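PDB 3PBK: fatty Acyl-Adenylate Ligase from Escherichia coli, which belongs to the AMP-binding enzyme family of the ANL clan, proteins built from a large N-terminal part and a smaller C-terminal domain. Local coordinates for residues 34-40 / 244-250; 500-506 / 533-539. All blocks are in the same frame, centred on the assembly; numbering follows the deposited sequence.

Interaction 1: residues 34-40 / 244-250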
loop_
_atom_site.group_PDB
_atom_site.type_symbol
_atom_site.label_atom_id
_atom_site.label_comp_id
_atom_site.label_asym_id
_atom_site.label_seq_id
_atom_site.Cartn_x
_atom_site.Cartn_y
_atom_site.Cartn_z
ATOM N N ALA A 34 -7.017 24.966 5.640
ATOM C CA ALA A 34 -7.120 23.527 5.837
ATOM C C ALA A 34 -5.915 22.990 6.583
ATOM O O ALA A 34 -4.925 23.696 6.802
ATOM C CB ALA A 34 -7.276 22.810 4.500
ATOM N N GLY A 35 -6.009 21.730 6.968
ATOM C CA GLY A 35 -4.919 21.090 7.661
ATOM C C GLY A 35 -5.291 19.671 8.006
ATOM O O GLY A 35 -6.274 19.131 7.494
HETATM N N MSE A 36 -4.501 19.075 8.887
HETATM C CA MSE A 36 -4.727 17.712 9.313
HETATM C C MSE A 36 -5.356 17.640 10.692
HETATM O O MSE A 36 -5.148 18.509 11.534
HETATM C CB MSE A 36 -3.413 16.958 9.322
HETATM C CG MSE A 36 -2.918 16.632 7.951
HETATM SE SE MSE A 36 -1.036 17.047 7.849
HETATM C CE MSE A 36 -0.555 16.036 6.237
ATOM N N ASN A 37 -6.120 16.579 10.908
ATOM C CA ASN A 37 -6.759 16.342 12.184
ATOM C C ASN A 37 -6.572 14.894 12.650
ATOM O O ASN A 37 -7.058 13.958 12.019
ATOM C CB ASN A 37 -8.230 16.730 12.094
ATOM C CG ASN A 37 -8.420 18.114 11.493
ATOM O OD1 ASN A 37 -8.605 19.093 12.215
ATOM N ND2 ASN A 37 -8.349 18.205 10.167
ATOM N N PHE A 38 -5.845 14.726 13.752
ATOM C CA PHE A 38 -5.574 13.412 14.308
ATOM C C PHE A 38 -6.596 13.019 15.364
ATOM O O PHE A 38 -6.748 13.706 16.375
ATOM C CB PHE A 38 -4.184 13.396 14.909
ATOM C CG PHE A 38 -3.128 13.843 13.959
ATOM C CD1 PHE A 38 -2.429 12.919 13.201
ATOM C CD2 PHE A 38 -2.841 15.192 13.808
ATOM C CE1 PHE A 38 -1.449 13.321 12.319
ATOM C CE2 PHE A 38 -1.856 15.610 12.927
ATOM C CZ PHE A 38 -1.158 14.670 12.179
ATOM N N TYR A 39 -7.281 11.904 15.127
ATOM C CA TYR A 39 -8.351 11.461 16.006
ATOM C C TYR A 39 -7.961 10.217 16.783
ATOM O O TYR A 39 -7.255 9.360 16.260
ATOM C CB TYR A 39 -9.615 11.195 15.199
ATOM C CG TYR A 39 -10.384 12.447 14.846
ATOM C CD1 TYR A 39 -10.044 13.206 13.742
ATOM C CD2 TYR A 39 -11.448 12.875 15.625
ATOM C CE1 TYR A 39 -10.748 14.354 13.416
ATOM C CE2 TYR A 39 -12.159 14.024 15.304
ATOM C CZ TYR A 39 -11.807 14.757 14.197
ATOM O OH TYR A 39 -12.504 15.904 13.876
ATOM N N ASP A 40 -8.417 10.126 18.035
ATOM C CA ASP A 40 -8.166 8.943 18.864
ATOM C C ASP A 40 -9.129 7.802 18.506
ATOM O O ASP A 40 -9.928 7.939 17.586
ATOM C CB ASP A 40 -8.188 9.286 20.368
ATOM C CG ASP A 40 -9.608 9.452 20.939
ATOM O OD1 ASP A 40 -10.592 9.053 20.273
ATOM O OD2 ASP A 40 -9.737 9.978 22.076
ATOM N N LEU A 244 -6.487 20.425 0.639
ATOM C CA LEU A 244 -7.663 19.750 1.201
ATOM C C LEU A 244 -7.393 19.196 2.597
ATOM O O LEU A 244 -6.328 18.659 2.861
ATOM C CB LEU A 244 -8.079 18.583 0.303
ATOM C CG LEU A 244 -8.764 18.890 -1.026
ATOM C CD1 LEU A 244 -9.443 17.646 -1.561
ATOM C CD2 LEU A 244 -9.770 20.010 -0.866
ATOM N N SER A 245 -8.367 19.293 3.488
ATOM C CA SER A 245 -8.171 18.772 4.833
ATOM C C SER A 245 -8.219 17.242 4.863
ATOM O O SER A 245 -8.723 16.607 3.939
ATOM C CB SER A 245 -9.208 19.365 5.783
ATOM O OG SER A 245 -9.011 20.761 5.937
ATOM N N VAL A 246 -7.691 16.649 5.928
ATOM C CA VAL A 246 -7.750 15.203 6.092
ATOM C C VAL A 246 -7.855 14.830 7.567
ATOM O O VAL A 246 -7.351 15.545 8.428
ATOM C CB VAL A 246 -6.520 14.527 5.469
ATOM C CG1 VAL A 246 -5.281 14.845 6.271
ATOM C CG2 VAL A 246 -6.723 13.030 5.378
ATOM N N ASP A 247 -8.526 13.715 7.856
ATOM C CA ASP A 247 -8.642 13.194 9.219
ATOM C C ASP A 247 -8.028 11.810 9.320
ATOM O O ASP A 247 -8.357 10.928 8.527
ATOM C CB ASP A 247 -10.105 13.080 9.622
ATOM C CG ASP A 247 -10.910 14.278 9.220
ATOM O OD1 ASP A 247 -10.334 15.380 9.170
ATOM O OD2 ASP A 247 -12.119 14.119 8.953
ATOM N N TYR A 248 -7.166 11.605 10.308
ATOM C CA TYR A 248 -6.508 10.315 10.475
ATOM C C TYR A 248 -6.997 9.525 11.666
ATOM O O TYR A 248 -7.319 10.092 12.707
ATOM C CB TYR A 248 -5.017 10.506 10.668
ATOM C CG TYR A 248 -4.361 11.272 9.570
ATOM C CD1 TYR A 248 -3.829 12.528 9.804
ATOM C CD2 TYR A 248 -4.268 10.742 8.302
ATOM C CE1 TYR A 248 -3.222 13.239 8.794
ATOM C CE2 TYR A 248 -3.663 11.437 7.290
ATOM C CZ TYR A 248 -3.139 12.687 7.535
ATOM O OH TYR A 248 -2.531 13.386 6.514
ATOM N N LEU A 249 -7.032 8.206 11.501
ATOM C CA LEU A 249 -7.041 7.278 12.625
ATOM C C LEU A 249 -5.674 6.602 12.683
ATOM O O LEU A 249 -4.924 6.588 11.696
ATOM C CB LEU A 249 -8.137 6.226 12.463
ATOM C CG LEU A 249 -9.580 6.646 12.773
ATOM C CD1 LEU A 249 -10.555 5.522 12.474
ATOM C CD2 LEU A 249 -9.715 7.076 14.215
ATOM N N ARG A 250 -5.324 6.054 13.837
ATOM C CA ARG A 250 -4.112 5.251 13.895
ATOM C C ARG A 250 -4.440 3.894 13.292
ATOM O O ARG A 250 -5.580 3.435 13.364
ATOM C CB ARG A 250 -3.600 5.127 15.329
ATOM C CG ARG A 250 -3.178 6.456 15.933
ATOM C CD ARG A 250 -2.446 6.260 17.247
ATOM N NE ARG A 250 -3.312 6.407 18.414
ATOM C CZ ARG A 250 -3.820 7.567 18.833
ATOM N NH1 ARG A 250 -3.567 8.684 18.159
ATOM N NH2 ARG A 250 -4.595 7.608 19.919
#

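Interaction 2: residues 500-506 / 533-539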
loop_
_atom_site.group_PDB
_atom_site.type_symbol
_atom_site.label_atom_id
_atom_site.label_comp_id
_atom_site.label_asym_id
_atom_site.label_seq_id
_atom_site.Cartn_x
_atom_site.Cartn_y
_atom_site.Cartn_z
ATOM N N ILE A 500 1.833 -28.825 -4.254
ATOM C CA ILE A 500 1.110 -27.606 -3.882
ATOM C C ILE A 500 0.761 -27.560 -2.398
ATOM O O ILE A 500 0.046 -28.418 -1.896
ATOM C CB ILE A 500 -0.183 -27.438 -4.715
ATOM C CG1 ILE A 500 0.162 -26.975 -6.132
ATOM C CG2 ILE A 500 -1.131 -26.452 -4.053
ATOM C CD1 ILE A 500 -1.034 -26.613 -6.954
ATOM N N ILE A 501 1.258 -26.559 -1.691
ATOM C CA ILE A 501 0.953 -26.462 -0.272
ATOM C C ILE A 501 -0.031 -25.330 -0.020
ATOM O O ILE A 501 0.085 -24.260 -0.611
ATOM C CB ILE A 501 2.229 -26.250 0.585
ATOM C CG1 ILE A 501 3.114 -27.493 0.565
ATOM C CG2 ILE A 501 1.875 -25.892 2.017
ATOM C CD1 ILE A 501 4.356 -27.331 -0.259
ATOM N N LEU A 502 -1.010 -25.575 0.840
ATOM C CA LEU A 502 -1.874 -24.514 1.335
ATOM C C LEU A 502 -1.693 -24.367 2.843
ATOM O O LEU A 502 -2.062 -25.261 3.604
ATOM C CB LEU A 502 -3.335 -24.828 1.034
ATOM C CG LEU A 502 -4.401 -23.913 1.642
ATOM C CD1 LEU A 502 -4.309 -22.518 1.070
ATOM C CD2 LEU A 502 -5.779 -24.482 1.387
ATOM N N GLN A 503 -1.128 -23.243 3.279
ATOM C CA GLN A 503 -0.963 -22.997 4.700
ATOM C C GLN A 503 -2.129 -22.172 5.227
ATOM O O GLN A 503 -2.571 -21.229 4.586
ATOM C CB GLN A 503 0.362 -22.300 4.972
ATOM C CG GLN A 503 1.539 -22.972 4.309
ATOM C CD GLN A 503 2.869 -22.537 4.893
ATOM O OE1 GLN A 503 3.224 -21.356 4.871
ATOM N NE2 GLN A 503 3.619 -23.498 5.419
ATOM N N ILE A 504 -2.641 -22.557 6.387
ATOM C CA ILE A 504 -3.751 -21.854 7.018
ATOM C C ILE A 504 -3.433 -21.587 8.488
ATOM O O ILE A 504 -3.234 -22.516 9.275
ATOM C CB ILE A 504 -5.072 -22.651 6.930
ATOM C CG1 ILE A 504 -5.358 -23.068 5.489
ATOM C CG2 ILE A 504 -6.226 -21.835 7.484
ATOM C CD1 ILE A 504 -6.650 -23.831 5.327
ATOM N N GLN A 505 -3.367 -20.312 8.847
ATOM C CA GLN A 505 -3.185 -19.932 10.230
ATOM C C GLN A 505 -4.576 -19.776 10.790
ATOM O O GLN A 505 -5.396 -19.069 10.210
ATOM C CB GLN A 505 -2.408 -18.621 10.334
ATOM C CG GLN A 505 -3.156 -17.413 9.818
ATOM C CD GLN A 505 -2.404 -16.124 10.071
ATOM O OE1 GLN A 505 -1.187 -16.134 10.281
ATOM N NE2 GLN A 505 -3.124 -15.001 10.052
ATOM N N CYS A 506 -4.855 -20.453 11.899
ATOM C CA CYS A 506 -6.206 -20.455 12.447
ATOM C C CYS A 506 -6.265 -20.745 13.943
ATOM O O CYS A 506 -5.328 -21.297 14.529
ATOM C CB CYS A 506 -7.045 -21.494 11.720
ATOM S SG CYS A 506 -6.380 -23.140 11.976
ATOM N N ALA A 533 -3.795 -30.742 -2.847
ATOM C CA ALA A 533 -3.073 -29.782 -2.017
ATOM C C ALA A 533 -2.843 -30.305 -0.610
ATOM O O ALA A 533 -3.678 -31.028 -0.055
ATOM C CB ALA A 533 -3.809 -28.461 -1.964
ATOM N N ALA A 534 -1.702 -29.930 -0.039
ATOM C CA ALA A 534 -1.342 -30.338 1.311
ATOM C C ALA A 534 -1.734 -29.247 2.290
ATOM O O ALA A 534 -1.092 -28.204 2.338
ATOM C CB ALA A 534 0.139 -30.610 1.389
ATOM N N ILE A 535 -2.796 -29.493 3.052
ATOM C CA ILE A 535 -3.300 -28.536 4.032
ATOM C C ILE A 535 -2.356 -28.431 5.238
ATOM O O ILE A 535 -2.072 -29.426 5.894
ATOM C CB ILE A 535 -4.707 -28.955 4.538
ATOM C CG1 ILE A 535 -5.563 -29.511 3.392
ATOM C CG2 ILE A 535 -5.399 -27.803 5.256
ATOM C CD1 ILE A 535 -5.859 -28.531 2.296
ATOM N N ASP A 536 -1.871 -27.227 5.525
ATOM C CA ASP A 536 -0.984 -26.994 6.662
ATOM C C ASP A 536 -1.662 -26.100 7.672
ATOM O O ASP A 536 -1.715 -24.892 7.474
ATOM C CB ASP A 536 0.295 -26.296 6.199
ATOM C CG ASP A 536 1.546 -27.106 6.475
ATOM O OD1 ASP A 536 1.413 -28.313 6.788
ATOM O OD2 ASP A 536 2.662 -26.525 6.385
ATOM N N LEU A 537 -2.182 -26.672 8.754
ATOM C CA LEU A 537 -2.802 -25.851 9.800
ATOM C C LEU A 537 -1.751 -25.275 10.751
ATOM O O LEU A 537 -1.037 -26.021 11.418
ATOM C CB LEU A 537 -3.872 -26.647 10.560
ATOM C CG LEU A 537 -5.306 -26.521 10.020
ATOM C CD1 LEU A 537 -5.325 -26.353 8.517
ATOM C CD2 LEU A 537 -6.193 -27.687 10.425
ATOM N N LEU A 538 -1.648 -23.949 10.795
ATOM C CA LEU A 538 -0.657 -23.281 11.634
ATOM C C LEU A 538 -1.313 -22.540 12.786
ATOM O O LEU A 538 -2.535 -22.389 12.829
ATOM C CB LEU A 538 0.162 -22.282 10.823
ATOM C CG LEU A 538 0.777 -22.738 9.505
ATOM C CD1 LEU A 538 1.760 -21.687 9.001
ATOM C CD2 LEU A 538 1.444 -24.087 9.671
ATOM N N PRO A 539 -0.492 -22.067 13.727
ATOM C CA PRO A 539 -0.961 -21.255 14.853
ATOM C C PRO A 539 -1.142 -19.805 14.416
ATOM O O PRO A 539 -0.528 -19.382 13.439
ATOM C CB PRO A 539 0.195 -21.342 15.849
ATOM C CG PRO A 539 1.176 -22.339 15.265
ATOM C CD PRO A 539 0.950 -22.339 13.812
#

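Interaction 1: residues 34-40 / 244-250
Tyr248 turns the CD1-CE1 side of its ring to Met36 and Phe38 on strand 35-39. Met36, present as selenomethionine, meets the ring at its edge, near its plane, with Met36 CG 3.5 Å from Tyr248 CE1. Phe38 comes in obliquely, its CE1 3.6 Å from Tyr248 CD1; with the planes 37° apart and the ring centres 5.3 Å apart, this is a slanted aromatic contact. Both rings stand beside their own backbone N (chi1 -53° in Phe38 and -56° in Tyr248), which makes them lean the same way along the sheet. The phenol OH of Tyr248 is bonded to the carbonyl of Phe235. Val246 completes this apolar face through CG1, 3.4 Å from Met36 CG, and helix 229-241 covers Met36 and Val246.

Asn37 and Asp247 run side by side on the reverse face. Asn37 ND2 gives a weak hydrogen bond to the backbone O of Val246 at 3.3 Å, and the same oxygen takes the Asn37 amide N at 3.0 Å. The carboxylate of Asp247 has its strongest partner in Arg219, a salt bridge. Tyr39 sets its CE1 4.1 Å from Asp247 CB, and helix 260-267 packs on both residues.

The backbones bond in alternation, Tyr248 N to Asn37 O (2.9 Å) being followed by Tyr39 N to Tyr248 O. Here the parallel pairing joins strands some 200 residues apart: strand 35-39, antiparallel to strand 45-50 on its other flank, adds to the mixed, helix-covered sheet of the AMP-binding fold.

Interaction 2: residues 500-506 / 533-539
Strands 500-505 and 533-538 run parallel, their axes 4.5 Å apart at closest approach and 22° from alignment, with residues paired in step from Ile501 with Ala534 to Gln505 with Leu538. The ladder begins with Ala534 N bonding Ile500 O. Leu502 then gives its N-H to Ala534 O, with 3.0 Å between Leu502 N and Ala534 O, and its own O accepts from Asp536 N at 2.8 Å. Ile504 repeats the pattern two residues further on, bonding Asp536 O and Leu538 N, and Cys506 N to Leu538 O closes it. The donors to Ala534 O and Leu538 O come in above the carbonyl plane.

Gln503 and Asp536 supply the polar side-chain link. The two lie alongside each other and point the same way, and Gln503 NE2 reaches Asp536 OD2 at 3.3 Å in a weak hydrogen bond. The amide and carboxylate planes are turned only 24° from each other. Gln503 gets there with CG beside its backbone N (chi1 -50°) and an extended chain beyond.

Isoleucine and leucine side chains line the other face. Leu502 CD2 lies 4.2 Å from Ile535 CD1, while Ile504 touches two residues: its CD1 meets Ile535 CG2, also at 4.2 Å, and its CB meets Leu537 CD1 at 4.0 Å. Cys506 SG extends this row, 4.1 Å from Leu537 CG.

Helix 511-529, the crossover of this beta-alpha-beta unit, covers the aliphatic face through Ile518, Leu521 and Ile525. On the face of Ile501 and Gln503, helix 553-564 contributes Ala556 and Tyr560. Strand 490-494 pairs antiparallel with the far edge of strand 500-505, which is thus the central one of three, with strand 533-538 outermost.

How the interactions relate
Interactions 1 and 2 are separate parallel strand pairs in different sheets, with centres 40 Å apart and nearest atoms about 19 Å apart. They follow in series along the chain and lie on opposite sides of its centre, interaction 1 at 19 Å and interaction 2 at 26 Å from it, measured centre to centre. Their connections differ: 203 residues separate the segments of interaction 1, whereas a single helical crossover joins those of interaction 2. The bound 5'-O-[(S)-(dodecanoyloxy)(hydroxy)phosphoryl]adenosine comes within about 7 Å of the side chain of Leu244, which places one end of interaction 1 near the ligand but too far for direct contact by that side chain.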